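Dual specificity phosphatase 28 (Homo sapiens, PDB 5Y15) hydrolyses phosphate esters as an atypical dual-specificity phosphatase of the protein tyrosine phosphatase family, with very low activity towards phosphotyrosine and even less towards phosphothreonine. Local coordinates at residues S34-P39 with S156-A161; G50-A55 with R74-P79. The protein carries 2 engineered substitutions. All coordinates share one frame; numbering follows the deposited sequence.

Interaction 1: S34-P39 with S156-A161; sequences SPVPPP and SARPVA
The carbonyl oxygen of Val36 is gripped by both terminal nitrogens of Arg158, a worked example of a guanidinium reading backbone rather than a carboxylate. NH2 of Arg158 lies 2.8 Å from O of Val36, and NH1 of Arg158 stands 3.0 Å from the same atom. The oxygen sits at the end of the guanidinium, close to its plane, so neither N-H can point straight at it, and both bonds are bent. Seen from the acceptor, the two donors come from one face of the carbonyl, NH1 well above its plane. The side chain of Arg158 gets there with CG anti to the backbone N (chi1 -180°) and a bend at chi2. Further along the proline-rich segment, O of Pro37 and O of Pro38, from the two residues that a cis peptide bond joins, each lie 3.3 Å from NH1 of Arg158, oblique to the group. Beside this polar grip, CG1 of Val36 meets CG1 of Val160 at 3.8 Å, the two methyls lying side by side near the surface. Val160 stands in the type I turn from Arg158 to Ala161 that follows helix 147-157. Arg158 also gives NE to O of Gly127 and NH2 to O of Asn126, in the P-loop that starts with Ser124, an engineered residue at the position of the catalytic cysteine. Its partners are thus main-chain oxygens on two separate loops, and the charge of a buried arginine is probably offset by converging carbonyl dipoles, with no carboxylate among the acceptors named here.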
ATOM      1  N   SER A  34      13.998 -20.075  13.463  1.00 83.27           N
ATOM      2  CA  SER A  34      12.982 -19.277  14.140  1.00 80.73           C
ATOM      3  C   SER A  34      13.462 -17.832  14.263  1.00 84.58           C
ATOM      4  O   SER A  34      14.584 -17.596  14.734  1.00 79.03           O
ATOM      5  CB  SER A  34      12.673 -19.843  15.521  1.00 79.62           C
ATOM      6  OG  SER A  34      12.108 -18.851  16.367  1.00 85.39           O
ATOM      7  N   PRO A  35      12.654 -16.852  13.853  1.00 84.36           N
ATOM      8  CA  PRO A  35      13.125 -15.460  13.822  1.00 84.77           C
ATOM      9  C   PRO A  35      13.586 -14.961  15.188  1.00 76.14           C
ATOM     10  O   PRO A  35      13.171 -15.453  16.242  1.00 77.62           O
ATOM     11  CB  PRO A  35      11.892 -14.686  13.326  1.00 69.37           C
ATOM     12  CG  PRO A  35      11.139 -15.711  12.490  1.00 61.14           C
ATOM     13  CD  PRO A  35      11.311 -16.996  13.257  1.00 77.60           C
ATOM     14  N   VAL A  36      14.474 -13.976  15.149  1.00 71.51           N
ATOM     15  CA  VAL A  36      15.010 -13.390  16.386  1.00 80.21           C
ATOM     16  C   VAL A  36      13.908 -12.590  17.079  1.00 78.71           C
ATOM     17  O   VAL A  36      13.264 -11.738  16.435  1.00 65.57           O
ATOM     18  CB  VAL A  36      16.230 -12.509  16.076  1.00 70.34           C
ATOM     19  CG1 VAL A  36      16.576 -11.606  17.261  1.00 68.64           C
ATOM     20  CG2 VAL A  36      17.431 -13.373  15.690  1.00 66.70           C
ATOM     21  N   PRO A  37      13.633 -12.835  18.376  1.00 81.24           N
ATOM     22  CA  PRO A  37      12.642 -12.064  19.138  1.00 78.58           C
ATOM     23  C   PRO A  37      13.140 -10.637  19.350  1.00 71.72           C
ATOM     24  O   PRO A  37      14.321 -10.392  19.100  1.00 69.54           O
ATOM     25  CB  PRO A  37      12.544 -12.828  20.471  1.00 71.78           C
ATOM     26  CG  PRO A  37      13.137 -14.183  20.191  1.00 80.03           C
ATOM     27  CD  PRO A  37      14.208 -13.928  19.177  1.00 76.88           C
ATOM     28  N   PRO A  38      12.274  -9.709  19.790  1.00 74.53           N
ATOM     29  CA  PRO A  38      10.834  -9.812  20.048  1.00 74.91           C
ATOM     30  C   PRO A  38      10.034  -9.861  18.757  1.00 68.06           C
ATOM     31  O   PRO A  38      10.608  -9.597  17.695  1.00 61.23           O
ATOM     32  CB  PRO A  38      10.524  -8.525  20.834  1.00 68.84           C
ATOM     33  CG  PRO A  38      11.846  -8.052  21.343  1.00 72.24           C
ATOM     34  CD  PRO A  38      12.808  -8.419  20.260  1.00 68.85           C
ATOM     35  N   PRO A  39       8.732 -10.188  18.843  1.00 78.31           N
ATOM     36  CA  PRO A  39       7.885 -10.142  17.643  1.00 68.42           C
ATOM     37  C   PRO A  39       7.980  -8.804  16.919  1.00 71.50           C
ATOM     38  O   PRO A  39       8.334  -8.782  15.733  1.00 66.44           O
ATOM     39  CB  PRO A  39       6.471 -10.391  18.192  1.00 70.81           C
ATOM     40  CG  PRO A  39       6.565 -10.117  19.671  1.00 79.52           C
ATOM     41  CD  PRO A  39       7.953 -10.558  20.039  1.00 83.81           C
ATOM     42  N   SER A 156      18.993   0.855  16.455  1.00 41.63           N
ATOM     43  CA  SER A 156      18.800   0.965  17.895  1.00 45.53           C
ATOM     44  C   SER A 156      17.511   0.281  18.319  1.00 44.96           C
ATOM     45  O   SER A 156      17.446  -0.320  19.401  1.00 39.60           O
ATOM     46  CB  SER A 156      18.775   2.442  18.334  1.00 50.70           C
ATOM     47  OG  SER A 156      20.058   3.060  18.269  1.00 52.56           O
ATOM     48  N   ALA A 157      16.489   0.327  17.473  1.00 35.33           N
ATOM     49  CA  ALA A 157      15.256  -0.353  17.832  1.00 41.80           C
ATOM     50  C   ALA A 157      15.361  -1.855  17.612  1.00 41.29           C
ATOM     51  O   ALA A 157      14.770  -2.623  18.375  1.00 38.01           O
ATOM     52  CB  ALA A 157      14.084   0.224  17.033  1.00 43.59           C
ATOM     53  N   ARG A 158      16.127  -2.285  16.610  1.00 42.02           N
ATOM     54  CA  ARG A 158      16.280  -3.696  16.252  1.00 41.02           C
ATOM     55  C   ARG A 158      17.764  -3.971  16.043  1.00 42.89           C
ATOM     56  O   ARG A 158      18.309  -3.661  14.967  1.00 36.48           O
ATOM     57  CB  ARG A 158      15.477  -4.032  15.002  1.00 41.39           C
ATOM     58  CG  ARG A 158      15.561  -5.472  14.550  1.00 40.38           C
ATOM     59  CD  ARG A 158      14.436  -6.301  15.175  1.00 43.59           C
ATOM     60  NE  ARG A 158      14.293  -7.603  14.518  1.00 44.50           N
ATOM     61  CZ  ARG A 158      13.861  -8.714  15.112  1.00 48.48           C
ATOM     62  NH1 ARG A 158      13.528  -8.719  16.399  1.00 41.55           N
ATOM     63  NH2 ARG A 158      13.762  -9.826  14.407  1.00 40.88           N
ATOM     64  N   PRO A 159      18.464  -4.490  17.058  1.00 47.33           N
ATOM     65  CA  PRO A 159      19.925  -4.654  16.930  1.00 42.56           C
ATOM     66  C   PRO A 159      20.352  -5.541  15.786  1.00 45.45           C
ATOM     67  O   PRO A 159      21.432  -5.325  15.222  1.00 50.89           O
ATOM     68  CB  PRO A 159      20.333  -5.238  18.289  1.00 44.00           C
ATOM     69  CG  PRO A 159      19.269  -4.721  19.216  1.00 55.77           C
ATOM     70  CD  PRO A 159      17.996  -4.709  18.436  1.00 43.36           C
ATOM     71  N   VAL A 160      19.563  -6.557  15.433  1.00 46.92           N
ATOM     72  CA  VAL A 160      19.956  -7.420  14.333  1.00 36.53           C
ATOM     73  C   VAL A 160      19.805  -6.748  12.975  1.00 39.65           C
ATOM     74  O   VAL A 160      20.306  -7.284  11.975  1.00 44.90           O
ATOM     75  CB  VAL A 160      19.169  -8.746  14.380  1.00 52.85           C
ATOM     76  CG1 VAL A 160      19.233  -9.325  15.790  1.00 60.32           C
ATOM     77  CG2 VAL A 160      17.731  -8.552  13.923  1.00 34.94           C
ATOM     78  N   ALA A 161      19.117  -5.602  12.915  1.00 41.89           N
ATOM     79  CA  ALA A 161      18.832  -4.944  11.642  1.00 37.73           C
ATOM     80  C   ALA A 161      20.066  -4.866  10.765  1.00 39.24           C
ATOM     81  O   ALA A 161      21.135  -4.439  11.208  1.00 33.80           O
ATOM     82  CB  ALA A 161      18.265  -3.550  11.862  1.00 31.41           C
TER

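Interaction 2: G50-A55 with R74-P79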
ATOM      1  N   GLY A  50       8.971  -5.633  12.341  1.00 39.24           N
ATOM      2  CA  GLY A  50       8.709  -6.959  12.875  1.00 46.10           C
ATOM      3  C   GLY A  50       9.203  -8.100  12.009  1.00 41.41           C
ATOM      4  O   GLY A  50       9.500  -7.943  10.823  1.00 35.86           O
ATOM      5  N   SER A  51       9.258  -9.274  12.621  1.00 39.24           N
ATOM      6  CA  SER A  51       9.650 -10.487  11.917  1.00 45.45           C
ATOM      7  C   SER A  51       8.394 -11.262  11.573  1.00 39.74           C
ATOM      8  O   SER A  51       7.280 -10.782  11.786  1.00 39.48           O
ATOM      9  CB  SER A  51      10.569 -11.369  12.761  1.00 45.30           C
ATOM     10  OG  SER A  51       9.912 -11.715  13.967  1.00 42.91           O
ATOM     11  N   ALA A  52       8.586 -12.466  11.011  1.00 39.62           N
ATOM     12  CA  ALA A  52       7.486 -13.349  10.637  1.00 42.33           C
ATOM     13  C   ALA A  52       6.438 -13.393  11.737  1.00 37.84           C
ATOM     14  O   ALA A  52       5.236 -13.467  11.463  1.00 51.29           O
ATOM     15  CB  ALA A  52       7.980 -14.774  10.319  1.00 47.08           C
ATOM     16  N   ARG A  53       6.883 -13.363  12.992  1.00 37.78           N
ATOM     17  CA  ARG A  53       5.938 -13.478  14.090  1.00 43.04           C
ATOM     18  C   ARG A  53       5.061 -12.243  14.244  1.00 50.96           C
ATOM     19  O   ARG A  53       3.985 -12.342  14.844  1.00 48.08           O
ATOM     20  CB  ARG A  53       6.724 -13.755  15.372  1.00 51.69           C
ATOM     21  CG  ARG A  53       7.792 -14.844  15.134  1.00 64.98           C
ATOM     22  CD  ARG A  53       7.139 -16.219  15.010  1.00 45.98           C
ATOM     23  NE  ARG A  53       8.068 -17.327  14.752  1.00 60.31           N
ATOM     24  CZ  ARG A  53       8.354 -18.310  15.610  1.00 62.50           C
ATOM     25  NH1 ARG A  53       7.795 -18.339  16.812  1.00 60.56           N
ATOM     26  NH2 ARG A  53       9.196 -19.281  15.264  1.00 54.13           N
ATOM     27  N   ALA A  54       5.460 -11.106  13.650  1.00 60.62           N
ATOM     28  CA  ALA A  54       4.753  -9.842  13.864  1.00 51.85           C
ATOM     29  C   ALA A  54       3.319  -9.884  13.350  1.00 63.74           C
ATOM     30  O   ALA A  54       2.388  -9.470  14.050  1.00 69.66           O
ATOM     31  CB  ALA A  54       5.508  -8.694  13.195  1.00 58.85           C
ATOM     32  N   ALA A  55       3.112 -10.382  12.125  1.00 68.13           N
ATOM     33  CA  ALA A  55       1.767 -10.358  11.563  1.00 60.90           C
ATOM     34  C   ALA A  55       0.818 -11.269  12.326  1.00 80.76           C
ATOM     35  O   ALA A  55      -0.402 -11.082  12.239  1.00 77.48           O
ATOM     36  CB  ALA A  55       1.802 -10.736  10.086  1.00 61.75           C
ATOM     37  N   ARG A  74       7.903 -11.801  -0.948  1.00 34.73           N
ATOM     38  CA  ARG A  74       7.094 -12.396  -1.994  1.00 38.54           C
ATOM     39  C   ARG A  74       6.228 -13.514  -1.468  1.00 36.18           C
ATOM     40  O   ARG A  74       5.135 -13.724  -1.999  1.00 39.56           O
ATOM     41  CB  ARG A  74       7.989 -12.941  -3.106  1.00 37.15           C
ATOM     42  CG  ARG A  74       8.788 -11.872  -3.808  1.00 31.73           C
ATOM     43  CD  ARG A  74       9.553 -12.489  -4.948  1.00 43.16           C
ATOM     44  NE  ARG A  74      10.390 -11.531  -5.658  1.00 35.71           N
ATOM     45  CZ  ARG A  74      10.059 -10.993  -6.824  1.00 45.15           C
ATOM     46  NH1 ARG A  74       8.896 -11.309  -7.382  1.00 53.91           N
ATOM     47  NH2 ARG A  74      10.874 -10.136  -7.427  1.00 39.12           N
ATOM     48  N   GLN A  75       6.620 -14.142  -0.354  1.00 41.74           N
ATOM     49  CA  GLN A  75       5.975 -15.375   0.064  1.00 41.55           C
ATOM     50  C   GLN A  75       5.563 -15.378   1.517  1.00 46.43           C
ATOM     51  O   GLN A  75       5.009 -16.387   1.956  1.00 36.37           O
ATOM     52  CB  GLN A  75       6.926 -16.579  -0.110  1.00 45.66           C
ATOM     53  CG  GLN A  75       7.549 -16.787  -1.473  1.00 38.88           C
ATOM     54  CD  GLN A  75       6.536 -16.904  -2.575  1.00 53.31           C
ATOM     55  OE1 GLN A  75       5.364 -17.208  -2.330  1.00 51.30           O
ATOM     56  NE2 GLN A  75       6.980 -16.680  -3.810  1.00 47.26           N
ATOM     57  N   GLN A  76       5.682 -14.218   2.258  1.00 29.87           N
ATOM     58  CA  GLN A  76       5.264 -14.349   3.642  1.00 33.92           C
ATOM     59  C   GLN A  76       3.792 -13.992   3.754  1.00 34.64           C
ATOM     60  O   GLN A  76       3.295 -13.165   2.985  1.00 39.99           O
ATOM     61  CB  GLN A  76       6.086 -13.446   4.582  1.00 35.65           C
ATOM     62  CG  GLN A  76       7.582 -13.772   4.637  1.00 33.53           C
ATOM     63  CD  GLN A  76       7.876 -15.090   5.349  1.00 40.13           C
ATOM     64  OE1 GLN A  76       7.334 -15.369   6.425  1.00 36.30           O
ATOM     65  NE2 GLN A  76       8.733 -15.912   4.741  1.00 34.61           N
ATOM     66  N   PRO A  77       3.066 -14.686   4.619  1.00 41.92           N
ATOM     67  CA  PRO A  77       1.625 -14.460   4.715  1.00 50.46           C
ATOM     68  C   PRO A  77       1.322 -13.110   5.353  1.00 51.64           C
ATOM     69  O   PRO A  77       1.970 -12.690   6.314  1.00 43.99           O
ATOM     70  CB  PRO A  77       1.148 -15.630   5.588  1.00 49.18           C
ATOM     71  CG  PRO A  77       2.362 -15.977   6.406  1.00 53.20           C
ATOM     72  CD  PRO A  77       3.501 -15.827   5.444  1.00 38.45           C
ATOM     73  N   GLY A  78       0.276 -12.466   4.841  1.00 59.46           N
ATOM     74  CA  GLY A  78      -0.154 -11.175   5.308  1.00 61.89           C
ATOM     75  C   GLY A  78      -0.641 -11.214   6.737  1.00 63.17           C
ATOM     76  O   GLY A  78      -0.777 -12.281   7.343  1.00 68.50           O
ATOM     77  N   PRO A  79      -0.901 -10.046   7.311  1.00 69.12           N
ATOM     78  CA  PRO A  79      -1.346 -10.027   8.705  1.00 74.33           C
ATOM     79  C   PRO A  79      -2.644 -10.790   8.836  1.00 75.71           C
ATOM     80  O   PRO A  79      -3.669 -10.438   8.243  1.00 77.24           O
ATOM     81  CB  PRO A  79      -1.514  -8.530   9.001  1.00 68.54           C
ATOM     82  CG  PRO A  79      -1.880  -7.948   7.672  1.00 68.61           C
ATOM     83  CD  PRO A  79      -1.001  -8.711   6.691  1.00 66.75           C
TER
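CB of Ala55 packs directly on the backbone of Pro79, 3.5 Å from its CA, and reaches CB of the same proline at 4.1 Å. The methyl group also comes within 4.1 Å of O of Gly78, so that it touches Gly78 and Pro79 together. Nearer the other end, CB of Ala52 faces OE1 of Gln76 at 4.0 Å, a loose van der Waals approach. The Gln76 chain leaves with CG beside the backbone N (chi1 -63°), and a bend at chi2 turns the amide oxygen, OE1, toward the methyl of Ala52. No hydrogen bond crosses between the segments. In the phosphatase fold these are two loops at the C-terminal ends of neighbours of the central strand 119-123: segment 50-55 follows strand 47-50, whereas the loop holding Arg74 to Pro79 comes after strand 66-71. Tyr123, at the end of that central strand, touches the side chains of both Ala55 and Pro79, and its OH is hydrogen-bonded to O of Pro77. The backbone O of Gln76 accepts hydrogen bonds from Arg88 NH2 and Asn71 ND2, while its backbone N donates to Ser73 OG. On the facing loop, the backbone of Ala52 is tied to Lys125, and Ala54 rests on Leu121.

The centres of interactions 1 and 2 lie 14 Å apart, and along the chain interaction 2 is nested within the loop that interaction 1 closes. They meet through segments 34-39 and 50-55: O of Pro39 is 3.3 Å from N of Ser51, a probable hydrogen bond, while CB of Pro35 packs 3.6 Å from CB of Ser51. Both contacts border the active site. The side chain of Arg158 is about 8 Å from that of Ser124, the engineered residue at the phosphocysteine position, and that of Gln76 about 6 Å from it. Both thus reach the P-loop, interaction 1 at Asn126 and Gly127 and interaction 2 at Lys125.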